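Local coordinates for TTHB210-like domain-containing protein (Thermus thermophilus, PDB 3VG8) that is of unknown function, is controlled by a sigma-E/anti-sigma-E regulatory system and assembles into a novel homodecamer, at residues 12-17 and 36-41; 41-46 and 109-114; 45-50 and 61-66. The protein carries 1 engineered substitution. All coordinates share one frame; numbering follows the deposited sequence.

Contact 1 (12-17 and 36-41); sequences PNFIPG and YDRAGN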
loop_
_atom_site.group_PDB
_atom_site.type_symbol
_atom_site.label_atom_id
_atom_site.label_comp_id
_atom_site.label_asym_id
_atom_site.label_seq_id
_atom_site.Cartn_x
_atom_site.Cartn_y
_atom_site.Cartn_z
ATOM N N PRO F 12 2.168 4.941 39.609
ATOM C CA PRO F 12 0.853 4.406 39.971
ATOM C C PRO F 12 0.596 3.096 39.255
ATOM O O PRO F 12 1.213 2.809 38.234
ATOM C CB PRO F 12 -0.109 5.508 39.529
ATOM C CG PRO F 12 0.613 6.143 38.381
ATOM C CD PRO F 12 2.032 6.224 38.899
ATOM N N ASN F 13 -0.312 2.297 39.799
ATOM C CA ASN F 13 -0.642 1.010 39.205
ATOM C C ASN F 13 -1.258 1.251 37.827
ATOM O O ASN F 13 -2.187 2.042 37.686
ATOM C CB ASN F 13 -1.642 0.271 40.099
ATOM C CG ASN F 13 -1.347 -1.216 40.205
ATOM O OD1 ASN F 13 -0.279 -1.619 40.680
ATOM N ND2 ASN F 13 -2.294 -2.041 39.770
ATOM N N PHE F 14 -0.739 0.571 36.813
ATOM C CA PHE F 14 -1.262 0.723 35.465
ATOM C C PHE F 14 -1.517 -0.665 34.901
ATOM O O PHE F 14 -0.613 -1.502 34.867
ATOM C CB PHE F 14 -0.252 1.482 34.589
ATOM C CG PHE F 14 -0.672 1.624 33.135
ATOM C CD1 PHE F 14 -1.401 2.734 32.708
ATOM C CD2 PHE F 14 -0.291 0.669 32.188
ATOM C CE1 PHE F 14 -1.728 2.894 31.368
ATOM C CE2 PHE F 14 -0.616 0.829 30.844
ATOM C CZ PHE F 14 -1.335 1.945 30.434
ATOM N N ILE F 15 -2.747 -0.922 34.466
ATOM C CA ILE F 15 -3.062 -2.229 33.899
ATOM C C ILE F 15 -3.245 -2.132 32.396
ATOM O O ILE F 15 -4.072 -1.359 31.894
ATOM C CB ILE F 15 -4.333 -2.853 34.546
ATOM C CG1 ILE F 15 -4.072 -3.144 36.023
ATOM C CG2 ILE F 15 -4.731 -4.140 33.833
ATOM C CD1 ILE F 15 -4.077 -1.926 36.873
ATOM N N PRO F 16 -2.458 -2.919 31.651
ATOM C CA PRO F 16 -2.500 -2.949 30.196
ATOM C C PRO F 16 -3.923 -3.217 29.728
ATOM O O PRO F 16 -4.531 -4.214 30.111
ATOM C CB PRO F 16 -1.532 -4.087 29.859
ATOM C CG PRO F 16 -0.513 -3.958 30.940
ATOM C CD PRO F 16 -1.401 -3.808 32.160
ATOM N N GLY F 17 -4.451 -2.314 28.911
ATOM C CA GLY F 17 -5.801 -2.477 28.420
ATOM C C GLY F 17 -6.839 -1.755 29.268
ATOM O O GLY F 17 -7.966 -1.591 28.823
ATOM N N TYR F 36 -6.891 6.603 33.203
ATOM C CA TYR F 36 -5.799 7.482 32.814
ATOM C C TYR F 36 -4.661 6.705 32.170
ATOM O O TYR F 36 -4.482 5.516 32.463
ATOM C CB TYR F 36 -5.264 8.201 34.055
ATOM C CG TYR F 36 -6.261 9.144 34.692
ATOM C CD1 TYR F 36 -7.256 8.669 35.559
ATOM C CD2 TYR F 36 -6.244 10.509 34.385
ATOM C CE1 TYR F 36 -8.212 9.529 36.096
ATOM C CE2 TYR F 36 -7.195 11.384 34.920
ATOM C CZ TYR F 36 -8.174 10.887 35.770
ATOM O OH TYR F 36 -9.123 11.745 36.280
ATOM N N ASP F 37 -3.885 7.359 31.298
ATOM C CA ASP F 37 -2.748 6.671 30.699
ATOM C C ASP F 37 -1.502 6.870 31.575
ATOM O O ASP F 37 -1.589 7.417 32.675
ATOM C CB ASP F 37 -2.483 7.132 29.262
ATOM C CG ASP F 37 -2.204 8.626 29.147
ATOM O OD1 ASP F 37 -1.736 9.266 30.134
ATOM O OD2 ASP F 37 -2.450 9.155 28.033
ATOM N N ARG F 38 -0.349 6.409 31.105
ATOM C CA ARG F 38 0.879 6.534 31.892
ATOM C C ARG F 38 1.327 7.976 32.110
ATOM O O ARG F 38 2.114 8.249 33.009
ATOM C CB ARG F 38 2.017 5.727 31.235
ATOM C CG ARG F 38 1.810 4.200 31.248
ATOM C CD ARG F 38 3.099 3.468 30.858
ATOM N NE ARG F 38 2.935 2.031 30.631
ATOM C CZ ARG F 38 2.881 1.113 31.595
ATOM N NH1 ARG F 38 2.973 1.473 32.862
ATOM N NH2 ARG F 38 2.735 -0.167 31.287
ATOM N N ALA F 39 0.815 8.898 31.300
ATOM C CA ALA F 39 1.183 10.303 31.408
ATOM C C ALA F 39 0.227 11.030 32.350
ATOM O O ALA F 39 0.389 12.211 32.635
ATOM C CB ALA F 39 1.167 10.967 30.010
ATOM N N GLY F 40 -0.794 10.326 32.811
ATOM C CA GLY F 40 -1.726 10.959 33.716
ATOM C C GLY F 40 -2.855 11.689 33.017
ATOM O O GLY F 40 -3.587 12.436 33.672
ATOM N N ASN F 41 -2.987 11.486 31.708
ATOM C CA ASN F 41 -4.067 12.095 30.925
ATOM C C ASN F 41 -5.305 11.186 31.018
ATOM O O ASN F 41 -5.181 9.957 30.961
ATOM C CB ASN F 41 -3.688 12.181 29.448
ATOM C CG ASN F 41 -2.466 13.023 29.210
ATOM O OD1 ASN F 41 -2.382 14.142 29.693
ATOM N ND2 ASN F 41 -1.506 12.488 28.456
HETATM O O HOH W 1 2.336 -1.914 33.855
#
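Phe14 and Arg38 carry this contact between two loops, their CA atoms 7.1 Å apart, with 12-17 irregular and 36-41 folded round a type I beta turn from Asp37 to Gly40. The turn is closed by Gly40 N bonding to Asp37 O, and Asp37 N to Asn41 O completes the link between the two arms of the hairpin. Phe14 lays one ring face beneath the Arg38 side chain, and the two side chains cross at nearly a right angle. The evidence for a CH-pi contact is direct: Arg38 CG stands 3.8 Å from the centroid of the Phe14 ring, only 10° off its normal. Further out, the guanidinium passes over the CD2 side of the ring, with Arg38 CZ 3.3 Å from Phe14 CD2. The two planes are tilted by 36°, so this is not a parallel stack. With Phe14 CG anti to the backbone N (chi1 177°) the ring reaches the turn, and an extended chain from CG to NE carries the arginine across it. At its edge the guanidinium meets a water in its plane: Arg38 NH2 donates to the water, which in turn donates to Phe14 O, while Arg38 NE forms a salt bridge with Glu112. These polar partners should limit rotation of the guanidinium over the ring. The ring edge points to the start of the turn, where Phe14 CE1 is 4.0 Å from Asp37 CA. Within the turn, Asp37 OD1 accepts from Ala39 N at 2.8 Å and from Asn41 N at 3.0 Å, the donors arriving from opposite faces of the carboxylate. The bond from Ala39 N makes an Asx turn, here set in the beta hairpin that joins strands 33-36 and 42-50.

Contact 2 (41-46 and 109-114); sequences NLVKVV and KVLEGE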
loop_
_atom_site.group_PDB
_atom_site.type_symbol
_atom_site.label_atom_id
_atom_site.label_comp_id
_atom_site.label_asym_id
_atom_site.label_seq_id
_atom_site.Cartn_x
_atom_site.Cartn_y
_atom_site.Cartn_z
ATOM N N ASN F 41 -2.987 11.486 31.708
ATOM C CA ASN F 41 -4.067 12.095 30.925
ATOM C C ASN F 41 -5.305 11.186 31.018
ATOM O O ASN F 41 -5.181 9.957 30.961
ATOM C CB ASN F 41 -3.688 12.181 29.448
ATOM C CG ASN F 41 -2.466 13.023 29.210
ATOM O OD1 ASN F 41 -2.382 14.142 29.693
ATOM N ND2 ASN F 41 -1.506 12.488 28.456
ATOM N N LEU F 42 -6.483 11.785 31.144
ATOM C CA LEU F 42 -7.728 11.027 31.199
ATOM C C LEU F 42 -8.062 10.520 29.788
ATOM O O LEU F 42 -8.233 11.302 28.854
ATOM C CB LEU F 42 -8.862 11.906 31.704
ATOM C CG LEU F 42 -10.253 11.258 31.711
ATOM C CD1 LEU F 42 -10.274 10.057 32.647
ATOM C CD2 LEU F 42 -11.292 12.310 32.155
ATOM N N VAL F 43 -8.157 9.204 29.656
ATOM C CA VAL F 43 -8.438 8.546 28.381
ATOM C C VAL F 43 -9.925 8.254 28.162
ATOM O O VAL F 43 -10.450 8.416 27.046
ATOM C CB VAL F 43 -7.641 7.208 28.293
ATOM C CG1 VAL F 43 -7.923 6.484 26.986
ATOM C CG2 VAL F 43 -6.146 7.509 28.379
ATOM N N LYS F 44 -10.606 7.827 29.218
ATOM C CA LYS F 44 -12.021 7.489 29.088
ATOM C C LYS F 44 -12.779 7.427 30.395
ATOM O O LYS F 44 -12.190 7.302 31.455
ATOM C CB LYS F 44 -12.195 6.162 28.339
ATOM C CG LYS F 44 -11.560 4.923 28.995
ATOM C CD LYS F 44 -11.814 3.682 28.115
ATOM C CE LYS F 44 -10.990 2.463 28.500
ATOM N NZ LYS F 44 -11.146 1.334 27.510
ATOM N N VAL F 45 -14.101 7.518 30.269
ATOM C CA VAL F 45 -15.063 7.508 31.361
ATOM C C VAL F 45 -15.905 6.237 31.178
ATOM O O VAL F 45 -16.593 6.074 30.162
ATOM C CB VAL F 45 -15.942 8.757 31.243
ATOM C CG1 VAL F 45 -16.987 8.780 32.329
ATOM C CG2 VAL F 45 -15.054 9.986 31.321
ATOM N N VAL F 46 -15.860 5.340 32.160
ATOM C CA VAL F 46 -16.546 4.056 32.040
ATOM C C VAL F 46 -17.706 3.787 33.017
ATOM O O VAL F 46 -17.499 3.761 34.221
ATOM C CB VAL F 46 -15.512 2.908 32.189
ATOM C CG1 VAL F 46 -16.167 1.557 31.974
ATOM C CG2 VAL F 46 -14.371 3.101 31.209
ATOM N N LYS F 109 -3.443 2.411 21.954
ATOM C CA LYS F 109 -2.022 2.676 22.114
ATOM C C LYS F 109 -1.655 3.164 23.509
ATOM O O LYS F 109 -0.767 2.601 24.148
ATOM C CB LYS F 109 -1.541 3.709 21.095
ATOM C CG LYS F 109 -0.092 4.162 21.319
ATOM C CD LYS F 109 0.326 5.263 20.337
ATOM C CE LYS F 109 1.797 5.635 20.502
ATOM N NZ LYS F 109 2.163 6.853 19.719
ATOM N N VAL F 110 -2.336 4.195 24.004
ATOM C CA VAL F 110 -1.971 4.712 25.317
ATOM C C VAL F 110 -2.382 3.847 26.497
ATOM O O VAL F 110 -1.820 3.976 27.586
ATOM C CB VAL F 110 -2.449 6.185 25.507
ATOM C CG1 VAL F 110 -1.897 7.048 24.333
ATOM C CG2 VAL F 110 -3.978 6.267 25.594
ATOM N N LEU F 111 -3.334 2.941 26.298
ATOM C CA LEU F 111 -3.710 2.061 27.402
ATOM C C LEU F 111 -3.028 0.708 27.213
ATOM O O LEU F 111 -3.204 -0.197 28.022
ATOM C CB LEU F 111 -5.235 1.901 27.497
ATOM C CG LEU F 111 -5.967 3.201 27.855
ATOM C CD1 LEU F 111 -7.456 2.932 28.018
ATOM C CD2 LEU F 111 -5.391 3.776 29.133
ATOM N N GLU F 112 -2.238 0.594 26.146
ATOM C CA GLU F 112 -1.474 -0.621 25.832
ATOM C C GLU F 112 -2.342 -1.880 25.879
ATOM O O GLU F 112 -2.013 -2.856 26.555
ATOM C CB GLU F 112 -0.308 -0.771 26.821
ATOM C CG GLU F 112 0.796 0.296 26.743
ATOM C CD GLU F 112 1.783 0.171 27.903
ATOM O OE1 GLU F 112 2.063 -0.978 28.311
ATOM O OE2 GLU F 112 2.280 1.204 28.409
ATOM N N GLY F 113 -3.458 -1.864 25.166
ATOM C CA GLY F 113 -4.314 -3.025 25.200
ATOM C C GLY F 113 -4.328 -3.708 23.858
ATOM O O GLY F 113 -3.907 -3.137 22.857
ATOM N N GLU F 114 -4.794 -4.942 23.837
ATOM C CA GLU F 114 -4.896 -5.662 22.587
ATOM C C GLU F 114 -5.846 -4.912 21.669
ATOM O O GLU F 114 -6.844 -4.329 22.113
ATOM C CB GLU F 114 -5.436 -7.071 22.824
ATOM C CG GLU F 114 -4.465 -7.945 23.546
ATOM C CD GLU F 114 -3.147 -8.043 22.800
ATOM O OE1 GLU F 114 -2.154 -8.437 23.430
ATOM O OE2 GLU F 114 -3.104 -7.734 21.583
#
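Val43 directs CG1 anti to its backbone N (chi1 179°) and Leu111 directs CG anti to its carbonyl carbon (chi1 -65°), which brings their methyl groups together between central strand 42-50 of the antiparallel sheet and the C-terminal end of helix 104-110. Two motifs frame the meeting: a classic beta bulge, in which Val43 and Lys44 both face Ala35, and a Schellman motif, in which the chain leaves that helix with positive phi at Glu112. Val43 and Leu111 approach tip to tip, Val43 CG1 lying 3.7 Å from Leu111 CD1. The other valine branch, CG2, is shared, since it lies 3.9 Å from Leu111 CD2 and also packs against Val110 CG2, the two valines lying alongside and pointing opposite ways. Both Leu111 methyls are engaged by Val43, one by each branch. Lys44, second in the bulge, brings its chain end beside this patch. Its extended chain runs past Leu111, contributing aliphatic carbon while NZ forms salt bridges with Glu107 of the same helix and Glu98 of strand 94-100. The charged end is thus paired next to an apolar surface, and the lysine's closest approach to Leu111 is made by CE, 3.6 Å from CD1.

Contact 3 (45-50 and 61-66); sequences VVFMVP and VDIGTK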
loop_
_atom_site.group_PDB
_atom_site.type_symbol
_atom_site.label_atom_id
_atom_site.label_comp_id
_atom_site.label_asym_id
_atom_site.label_seq_id
_atom_site.Cartn_x
_atom_site.Cartn_y
_atom_site.Cartn_z
ATOM N N VAL F 45 -14.101 7.518 30.269
ATOM C CA VAL F 45 -15.063 7.508 31.361
ATOM C C VAL F 45 -15.905 6.237 31.178
ATOM O O VAL F 45 -16.593 6.074 30.162
ATOM C CB VAL F 45 -15.942 8.757 31.243
ATOM C CG1 VAL F 45 -16.987 8.780 32.329
ATOM C CG2 VAL F 45 -15.054 9.986 31.321
ATOM N N VAL F 46 -15.860 5.340 32.160
ATOM C CA VAL F 46 -16.546 4.056 32.040
ATOM C C VAL F 46 -17.706 3.787 33.017
ATOM O O VAL F 46 -17.499 3.761 34.221
ATOM C CB VAL F 46 -15.512 2.908 32.189
ATOM C CG1 VAL F 46 -16.167 1.557 31.974
ATOM C CG2 VAL F 46 -14.371 3.101 31.209
ATOM N N PHE F 47 -18.914 3.601 32.488
ATOM C CA PHE F 47 -20.082 3.270 33.315
ATOM C C PHE F 47 -20.241 1.748 33.308
ATOM O O PHE F 47 -20.114 1.111 32.267
ATOM C CB PHE F 47 -21.361 3.901 32.751
ATOM C CG PHE F 47 -21.358 5.387 32.792
ATOM C CD1 PHE F 47 -20.821 6.123 31.747
ATOM C CD2 PHE F 47 -21.830 6.061 33.916
ATOM C CE1 PHE F 47 -20.750 7.504 31.823
ATOM C CE2 PHE F 47 -21.760 7.439 33.996
ATOM C CZ PHE F 47 -21.219 8.160 32.948
HETATM N N MSE F 48 -20.520 1.171 34.469
HETATM C CA MSE F 48 -20.701 -0.278 34.598
HETATM C C MSE F 48 -22.171 -0.581 34.799
HETATM O O MSE F 48 -22.775 -0.055 35.736
HETATM C CB MSE F 48 -19.979 -0.800 35.835
HETATM C CG MSE F 48 -18.492 -0.605 35.842
HETATM SE SE MSE F 48 -17.752 -1.697 34.473
HETATM C CE MSE F 48 -18.358 -3.440 35.113
ATOM N N VAL F 49 -22.757 -1.417 33.940
ATOM C CA VAL F 49 -24.159 -1.794 34.111
ATOM C C VAL F 49 -24.401 -3.286 33.935
ATOM O O VAL F 49 -23.920 -3.902 32.977
ATOM C CB VAL F 49 -25.120 -1.024 33.142
ATOM C CG1 VAL F 49 -25.016 0.474 33.396
ATOM C CG2 VAL F 49 -24.807 -1.349 31.703
ATOM N N PRO F 50 -25.163 -3.893 34.861
ATOM C CA PRO F 50 -25.443 -5.330 34.750
ATOM C C PRO F 50 -26.471 -5.520 33.649
ATOM O O PRO F 50 -27.429 -4.748 33.549
ATOM C CB PRO F 50 -26.024 -5.701 36.127
ATOM C CG PRO F 50 -25.700 -4.504 37.024
ATOM C CD PRO F 50 -25.776 -3.331 36.075
ATOM N N VAL F 61 -31.082 7.353 35.338
ATOM C CA VAL F 61 -31.234 8.766 35.001
ATOM C C VAL F 61 -30.232 9.613 35.759
ATOM O O VAL F 61 -29.929 9.334 36.929
ATOM C CB VAL F 61 -32.653 9.267 35.339
ATOM C CG1 VAL F 61 -32.854 10.683 34.818
ATOM C CG2 VAL F 61 -33.687 8.331 34.733
ATOM N N ASP F 62 -29.705 10.635 35.081
ATOM C CA ASP F 62 -28.748 11.563 35.683
ATOM C C ASP F 62 -27.576 10.823 36.310
ATOM O O ASP F 62 -27.253 11.055 37.465
ATOM C CB ASP F 62 -29.444 12.395 36.771
ATOM C CG ASP F 62 -28.667 13.667 37.140
ATOM O OD1 ASP F 62 -28.882 14.178 38.258
ATOM O OD2 ASP F 62 -27.860 14.171 36.321
ATOM N N ILE F 63 -26.940 9.934 35.557
ATOM C CA ILE F 63 -25.820 9.159 36.089
ATOM C C ILE F 63 -24.472 9.838 35.806
ATOM O O ILE F 63 -24.288 10.468 34.756
ATOM C CB ILE F 63 -25.818 7.727 35.488
ATOM C CG1 ILE F 63 -27.195 7.108 35.656
ATOM C CG2 ILE F 63 -24.818 6.847 36.209
ATOM C CD1 ILE F 63 -27.630 6.965 37.110
ATOM N N GLY F 64 -23.546 9.716 36.759
ATOM C CA GLY F 64 -22.214 10.297 36.630
ATOM C C GLY F 64 -22.115 11.823 36.667
ATOM O O GLY F 64 -21.087 12.389 36.290
ATOM N N THR F 65 -23.157 12.496 37.145
ATOM C CA THR F 65 -23.155 13.956 37.178
ATOM C C THR F 65 -22.018 14.562 37.998
ATOM O O THR F 65 -21.300 15.451 37.512
ATOM C CB THR F 65 -24.486 14.478 37.705
ATOM O OG1 THR F 65 -25.543 13.714 37.119
ATOM C CG2 THR F 65 -24.681 15.960 37.317
ATOM N N LYS F 66 -21.863 14.088 39.234
ATOM C CA LYS F 66 -20.808 14.570 40.137
ATOM C C LYS F 66 -19.434 14.409 39.482
ATOM O O LYS F 66 -18.696 15.377 39.316
ATOM C CB LYS F 66 -20.848 13.787 41.465
ATOM C CG LYS F 66 -19.760 14.157 42.488
ATOM C CD LYS F 66 -19.871 13.276 43.748
ATOM C CE LYS F 66 -18.716 13.499 44.726
ATOM N NZ LYS F 66 -18.714 12.524 45.882
#
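Phe47 turns one corner of its ring toward the bend at Ile63 and Gly64, and the whole contact rests on how that ring is presented. Two neighbouring ring atoms, CD2 and CE2, do the touching. Ile63 answers with its CG2 methyl, which sits 3.8 Å from Phe47 CE2 and equally close to CD2. The methyl thus straddles the bond between those two carbons, and the two side chains pass at a slant. With the chi1 of Ile63 at -51°, CG1 lies beside the backbone N and CG2 takes the place anti to it, which turns the short branch to the ring while the longer CG1 branch leads away from it.

Gly64 meets the same ring differently. Its CA lies in the ring plane, at the edge, 3.9 Å from Phe47 CE2. Gly64 has no side chain, and the ring edge comes up directly against its CA. Its positive phi of 69° is a further, independent feature suited to glycine, and the residue stands at the N-cap position of helix 65-71. Together the methyl and the backbone carbon meet one corner of the aromatic ring.

The contact therefore sets the central strand 42-50 against the corner that leads into helix 65-71. Phe47 pairs by backbone with Ile97 of strand 94-100 and its side chain also touches Pro32, whereas Ile63 joins an antiparallel ladder with a strand of a neighbouring subunit, carrying the sheet across the interface.

From the N terminus, the loop following helix 3-10 is met first by the hairpin turn, so contact 1 closes a loop containing strands 20-23 and 33-36, in series with and before the other two. Contacts 2 and 3 then both open from strand 42-50, sharing Val45 and Val46, and differ in where they close: contact 3 just before helix 65-71, contact 2 at the end of helix 104-110. Contacts 1 and 2, with centres about 7 Å apart, share Asn41 and are joined by a probable hydrogen bond from Gly17 N to Leu111 O, tying N-terminal loop, hairpin turn and helix end together. Contact 3 lies about 21 Å from contact 1, centre to centre, across the centre of the chain.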